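Local coordinates for protein T cell receptor mu chain (Monodelphis domestica, PDB 7L15) that probably takes part in antigen recognition as the mu subunit of a marsupial T cell receptor, paired with a gamma chain, at residues L60-L65 with I88-E93; F156-L161 with K206-E211. One frame throughout, in Å; residues are numbered along the deposited sequence.

Interaction 1: residues L60-L65 with I88-E93; sequences LWLTGL and IFLQIE
Thr-63 meets Leu-90 through its methyl, and its first torsion sets this up. With OG1 opposite the backbone N (chi1 174°), CG2 falls between the backbone N and the carbonyl carbon. From there it reaches CD1 of Leu-90, and Thr-63 CG2 to Leu-90 CD1 is 3.6 Å. Leu-65 holds its CG in the equivalent sterically tight position (chi1 76°). The Leu-65 and Ile-88 side chains then slide past each other in opposite directions, with Leu-65 CD2 4.0 Å from Ile-88 CD1. At the other end Leu-62 meets Ile-92 at about a right angle, with Leu-62 CD1 and Ile-92 CD1 4.1 Å apart. The same Leu-62 methyl sits 4.4 Å from Leu-90 CD2, a looser touch.

The two strands do not pair. Their axes come no closer than 8.9 Å, their N-to-C directions are 134° apart, and no hydrogen bond crosses between them. This is face-to-face packing across the two layers of an immunoglobulin V-set sandwich, with 60-65 paired to 48-53 and 70-72, and 87-92 paired to 32-39 and 77-82. By position, 60-65 is strand C' and 88-92 lies on strand E. Trp-50 touches Ile-88 and Leu-90, Cys-36 of the Cys-36 to Cys-105 disulfide touches Ile-88, and Trp-61 packs on Val-104 of the gamma chain.

All six touching residues are buried. The polar atom of Thr-63 is still satisfied, since OG1 is hydrogen-bonded to Asp-71 O and Ser-79 OG. Thr-63 therefore offers a methyl to the core and keeps its hydroxyl bonded to those two partners. Between the two strands the contact is methyl against methyl, so it rests on dispersion and water exclusion rather than on directed bonds.

Interaction 2: residues F156-L161 with K206-E211; sequences FYPKEL and KHLGKE
His-207 is wedged into the loop 156-161, and its ring is the tight centre of this contact. CB of Phe-156 lies over one ring face, 4.1 Å from the ring centroid. Leu-208 CG lies over the opposite face. The Phe-156 ring turns an edge toward the His-207 face in an offset edge-to-face pair, with the planes at 72°. In the imidazole plane, His-207 NE2 donates to Pro-158 O at 2.9 Å, also in the plane of that carbonyl. The bond is moderately bent, 152° at the hydrogen. Together with the packing on both faces it probably holds the rotation of the ring.

Pro-158 follows a cis peptide, in the B-to-C loop of an immunoglobulin C1-set domain. His-207 ends the F strand in the Cys-Ser-Val-Lys-His sequence, which fits the C-x-V-x-H signature of C1 domains. The F-to-G hairpin closes at once in a type I' turn from His-207 to Lys-210.

Outward the packing is looser. Leu-208 is exposed, yet it sets CD2 against the CD corner of the Pro-158 ring, 3.8 Å from Leu-208 CD2 to Pro-158 CD. Beside them a water bridges the backbones, donating to Glu-160 O and accepting from Leu-208 N.

In the fold
Interaction 1 lies in the V-set domain and interaction 2 in the C1-set domain. Their centres are 37 Å apart, on opposite sides of the chain's centre, and their nearest atoms are about 18 Å apart. They share no strand or sheet. Along the chain they come in series: 60-65 with 88-93 is complete before 156-161 opens the second. Interaction 1 joins the two sheets of its sandwich. Interaction 2 packs the loop that crosses from strand 148-156 of one C1 sheet to strand 162-167 of the other against the hairpin between 201-207 and 210-216. Each contact is internal to its own domain, and each domain has its own disulfide, consistent with separately folded immunoglobulin domains.

Interaction 1: residues L60-L65 with I88-E93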
loop_
_atom_site.group_PDB
_atom_site.type_symbol
_atom_site.label_atom_id
_atom_site.label_comp_id
_atom_site.label_asym_id
_atom_site.label_seq_id
_atom_site.Cartn_x
_atom_site.Cartn_y
_atom_site.Cartn_z
ATOM N N LEU A 60 4.951 -8.661 5.140
ATOM C CA LEU A 60 6.320 -8.653 5.623
ATOM C C LEU A 60 6.421 -9.442 6.920
ATOM O O LEU A 60 5.667 -9.201 7.866
ATOM C CB LEU A 60 6.802 -7.209 5.821
ATOM C CG LEU A 60 8.299 -6.945 6.032
ATOM C CD1 LEU A 60 9.144 -7.525 4.901
ATOM C CD2 LEU A 60 8.503 -5.438 6.170
ATOM N N TRP A 61 7.353 -10.380 6.967
ATOM C CA TRP A 61 7.660 -11.042 8.223
ATOM C C TRP A 61 8.277 -10.049 9.209
ATOM O O TRP A 61 9.147 -9.257 8.850
ATOM C CB TRP A 61 8.611 -12.204 7.966
ATOM C CG TRP A 61 9.054 -12.913 9.197
ATOM C CD1 TRP A 61 8.381 -13.881 9.869
ATOM C CD2 TRP A 61 10.288 -12.716 9.898
ATOM N NE1 TRP A 61 9.120 -14.310 10.951
ATOM C CE2 TRP A 61 10.294 -13.607 10.992
ATOM C CE3 TRP A 61 11.385 -11.871 9.707
ATOM C CZ2 TRP A 61 11.359 -13.679 11.897
ATOM C CZ3 TRP A 61 12.450 -11.940 10.612
ATOM C CH2 TRP A 61 12.425 -12.842 11.691
ATOM N N LEU A 62 7.821 -10.097 10.461
ATOM C CA LEU A 62 8.329 -9.227 11.515
ATOM C C LEU A 62 9.150 -9.964 12.557
ATOM O O LEU A 62 10.217 -9.481 12.947
ATOM C CB LEU A 62 7.176 -8.517 12.228
ATOM C CG LEU A 62 6.269 -7.622 11.403
ATOM C CD1 LEU A 62 5.260 -7.019 12.335
ATOM C CD2 LEU A 62 7.080 -6.568 10.703
ATOM N N THR A 63 8.647 -11.097 13.049
ATOM C CA THR A 63 9.252 -11.837 14.150
ATOM C C THR A 63 8.512 -13.161 14.289
ATOM O O THR A 63 7.400 -13.316 13.787
ATOM C CB THR A 63 9.195 -11.046 15.466
ATOM O OG1 THR A 63 9.671 -11.856 16.550
ATOM C CG2 THR A 63 7.788 -10.601 15.758
ATOM N N GLY A 64 9.154 -14.123 14.957
ATOM C CA GLY A 64 8.516 -15.407 15.190
ATOM C C GLY A 64 9.214 -16.141 16.306
ATOM O O GLY A 64 10.271 -15.719 16.779
ATOM N N LEU A 65 8.614 -17.252 16.735
ATOM C CA LEU A 65 9.205 -17.976 17.851
ATOM C C LEU A 65 8.635 -19.380 17.942
ATOM O O LEU A 65 7.542 -19.669 17.443
ATOM C CB LEU A 65 8.992 -17.245 19.184
ATOM C CG LEU A 65 7.621 -17.280 19.865
ATOM C CD1 LEU A 65 7.709 -16.776 21.299
ATOM C CD2 LEU A 65 6.593 -16.476 19.099
ATOM N N ILE A 88 0.659 -15.866 22.218
ATOM C CA ILE A 88 1.927 -15.210 21.912
ATOM C C ILE A 88 1.669 -13.722 21.747
ATOM O O ILE A 88 0.567 -13.295 21.400
ATOM C CB ILE A 88 2.648 -15.741 20.655
ATOM C CG1 ILE A 88 2.010 -15.193 19.372
ATOM C CG2 ILE A 88 2.686 -17.245 20.660
ATOM C CD1 ILE A 88 2.960 -15.193 18.191
ATOM N N PHE A 89 2.714 -12.938 21.995
ATOM C CA PHE A 89 2.626 -11.487 22.011
ATOM C C PHE A 89 3.613 -10.882 21.030
ATOM O O PHE A 89 4.608 -11.506 20.653
ATOM C CB PHE A 89 2.881 -10.939 23.402
ATOM C CG PHE A 89 2.028 -11.574 24.442
ATOM C CD1 PHE A 89 2.421 -12.768 25.045
ATOM C CD2 PHE A 89 0.811 -11.007 24.798
ATOM C CE1 PHE A 89 1.622 -13.376 25.993
ATOM C CE2 PHE A 89 -0.002 -11.612 25.746
ATOM C CZ PHE A 89 0.406 -12.796 26.350
ATOM N N LEU A 90 3.295 -9.669 20.597
ATOM C CA LEU A 90 4.170 -8.872 19.760
ATOM C C LEU A 90 4.448 -7.561 20.472
ATOM O O LEU A 90 3.550 -6.966 21.076
ATOM C CB LEU A 90 3.539 -8.616 18.392
ATOM C CG LEU A 90 4.207 -7.583 17.487
ATOM C CD1 LEU A 90 5.502 -8.126 16.974
ATOM C CD2 LEU A 90 3.311 -7.211 16.306
ATOM N N GLN A 91 5.690 -7.111 20.420
ATOM C CA GLN A 91 6.007 -5.793 20.939
ATOM C C GLN A 91 6.856 -5.044 19.933
ATOM O O GLN A 91 7.873 -5.562 19.471
ATOM C CB GLN A 91 6.733 -5.860 22.276
ATOM C CG GLN A 91 7.224 -4.490 22.680
ATOM C CD GLN A 91 7.923 -4.472 24.023
ATOM O OE1 GLN A 91 7.270 -4.422 25.072
ATOM N NE2 GLN A 91 9.260 -4.497 23.998
ATOM N N ILE A 92 6.424 -3.834 19.582
ATOM C CA ILE A 92 7.166 -2.980 18.676
ATOM C C ILE A 92 7.300 -1.630 19.350
ATOM O O ILE A 92 6.307 -0.904 19.521
ATOM C CB ILE A 92 6.508 -2.844 17.301
ATOM C CG1 ILE A 92 6.419 -4.207 16.627
ATOM C CG2 ILE A 92 7.344 -1.939 16.412
ATOM C CD1 ILE A 92 5.929 -4.139 15.183
ATOM N N GLU A 93 8.514 -1.302 19.752
ATOM C CA GLU A 93 8.780 -0.019 20.365
ATOM C C GLU A 93 8.976 1.021 19.289
ATOM O O GLU A 93 9.306 0.702 18.142
ATOM C CB GLU A 93 10.021 -0.090 21.241
ATOM C CG GLU A 93 9.935 -1.182 22.258
ATOM C CD GLU A 93 10.778 -0.893 23.463
ATOM O OE1 GLU A 93 11.697 -1.687 23.727
ATOM O OE2 GLU A 93 10.528 0.136 24.137
#

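Interaction 2: residues F156-L161 with K206-E211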
loop_
_atom_site.group_PDB
_atom_site.type_symbol
_atom_site.label_atom_id
_atom_site.label_comp_id
_atom_site.label_asym_id
_atom_site.label_seq_id
_atom_site.Cartn_x
_atom_site.Cartn_y
_atom_site.Cartn_z
ATOM N N PHE A 156 0.760 21.910 8.947
ATOM C CA PHE A 156 -0.187 22.329 9.956
ATOM C C PHE A 156 -0.406 21.190 10.931
ATOM O O PHE A 156 -0.167 20.023 10.624
ATOM C CB PHE A 156 -1.515 22.773 9.341
ATOM C CG PHE A 156 -2.119 21.790 8.382
ATOM C CD1 PHE A 156 -1.700 21.748 7.059
ATOM C CD2 PHE A 156 -3.133 20.937 8.791
ATOM C CE1 PHE A 156 -2.271 20.857 6.168
ATOM C CE2 PHE A 156 -3.715 20.042 7.905
ATOM C CZ PHE A 156 -3.278 19.997 6.592
ATOM N N TYR A 157 -0.860 21.549 12.120
ATOM C CA TYR A 157 -1.187 20.581 13.118
ATOM C C TYR A 157 -2.165 21.317 14.023
ATOM O O TYR A 157 -1.931 22.499 14.318
ATOM C CB TYR A 157 0.036 20.093 13.906
ATOM C CG TYR A 157 -0.387 18.965 14.816
ATOM C CD1 TYR A 157 -0.489 17.664 14.326
ATOM C CD2 TYR A 157 -0.770 19.209 16.135
ATOM C CE1 TYR A 157 -0.934 16.621 15.131
ATOM C CE2 TYR A 157 -1.222 18.152 16.962
ATOM C CZ TYR A 157 -1.294 16.865 16.443
ATOM O OH TYR A 157 -1.732 15.819 17.225
ATOM N N PRO A 158 -3.262 20.674 14.470
ATOM C CA PRO A 158 -3.724 19.322 14.138
ATOM C C PRO A 158 -4.316 19.242 12.711
ATOM O O PRO A 158 -4.367 20.252 11.995
ATOM C CB PRO A 158 -4.806 19.052 15.207
ATOM C CG PRO A 158 -5.392 20.425 15.466
ATOM C CD PRO A 158 -4.223 21.383 15.340
ATOM N N LYS A 159 -4.796 18.057 12.327
ATOM C CA LYS A 159 -5.135 17.779 10.933
ATOM C C LYS A 159 -6.454 18.400 10.495
ATOM O O LYS A 159 -6.663 18.558 9.290
ATOM C CB LYS A 159 -5.202 16.257 10.681
ATOM C CG LYS A 159 -6.460 15.600 11.233
ATOM C CD LYS A 159 -6.412 14.079 11.179
ATOM C CE LYS A 159 -5.938 13.503 12.498
ATOM N NZ LYS A 159 -6.628 12.226 12.849
ATOM N N GLU A 160 -7.358 18.722 11.419
ATOM C CA GLU A 160 -8.655 19.258 11.027
ATOM C C GLU A 160 -8.476 20.630 10.375
ATOM O O GLU A 160 -7.841 21.528 10.951
ATOM C CB GLU A 160 -9.595 19.350 12.233
ATOM C CG GLU A 160 -10.001 17.997 12.818
ATOM C CD GLU A 160 -8.900 17.357 13.654
ATOM O OE1 GLU A 160 -8.024 18.097 14.137
ATOM O OE2 GLU A 160 -8.914 16.115 13.820
ATOM N N LEU A 161 -9.006 20.782 9.157
ATOM C CA LEU A 161 -9.091 22.091 8.519
ATOM C C LEU A 161 -10.231 22.083 7.512
ATOM O O LEU A 161 -10.762 21.036 7.140
ATOM C CB LEU A 161 -7.771 22.512 7.842
ATOM C CG LEU A 161 -6.971 21.601 6.893
ATOM C CD1 LEU A 161 -7.838 20.625 6.128
ATOM C CD2 LEU A 161 -6.150 22.406 5.906
ATOM N N LYS A 206 -9.228 27.439 6.724
ATOM C CA LYS A 206 -9.603 27.710 8.103
ATOM C C LYS A 206 -8.980 26.630 8.971
ATOM O O LYS A 206 -9.142 25.436 8.699
ATOM C CB LYS A 206 -11.125 27.750 8.268
ATOM C CG LYS A 206 -11.732 29.115 7.962
ATOM C CD LYS A 206 -13.199 29.002 7.585
ATOM C CE LYS A 206 -13.922 30.338 7.710
ATOM N NZ LYS A 206 -15.231 30.210 8.436
ATOM N N HIS A 207 -8.243 27.049 9.989
ATOM C CA HIS A 207 -7.501 26.110 10.811
ATOM C C HIS A 207 -7.402 26.731 12.192
ATOM O O HIS A 207 -6.903 27.854 12.324
ATOM C CB HIS A 207 -6.122 25.830 10.201
ATOM C CG HIS A 207 -5.299 24.858 10.988
ATOM N ND1 HIS A 207 -4.286 25.257 11.832
ATOM C CD2 HIS A 207 -5.345 23.505 11.064
ATOM C CE1 HIS A 207 -3.748 24.189 12.402
ATOM N NE2 HIS A 207 -4.371 23.113 11.950
ATOM N N LEU A 208 -7.944 26.032 13.195
ATOM C CA LEU A 208 -7.971 26.501 14.589
ATOM C C LEU A 208 -8.582 27.887 14.690
ATOM O O LEU A 208 -8.096 28.749 15.422
ATOM C CB LEU A 208 -6.569 26.491 15.209
ATOM C CG LEU A 208 -5.936 25.102 15.221
ATOM C CD1 LEU A 208 -4.541 25.191 15.758
ATOM C CD2 LEU A 208 -6.774 24.124 16.039
ATOM N N GLY A 209 -9.648 28.113 13.934
ATOM C CA GLY A 209 -10.314 29.398 13.971
ATOM C C GLY A 209 -9.566 30.550 13.338
ATOM O O GLY A 209 -10.048 31.684 13.423
ATOM N N LYS A 210 -8.403 30.311 12.728
ATOM C CA LYS A 210 -7.697 31.327 11.956
ATOM C C LYS A 210 -7.942 31.083 10.473
ATOM O O LYS A 210 -8.100 29.942 10.035
ATOM C CB LYS A 210 -6.191 31.303 12.241
ATOM N N GLU A 211 -7.979 32.162 9.701
ATOM C CA GLU A 211 -8.187 32.081 8.261
ATOM C C GLU A 211 -6.893 32.450 7.553
ATOM O O GLU A 211 -6.275 33.468 7.873
ATOM C CB GLU A 211 -9.330 32.993 7.820
ATOM C CG GLU A 211 -9.916 32.675 6.441
ATOM C CD GLU A 211 -9.104 33.279 5.295
ATOM O OE1 GLU A 211 -9.127 32.703 4.187
ATOM O OE2 GLU A 211 -8.444 34.330 5.502
HETATM O O HOH W 1 -8.784 23.389 12.896
#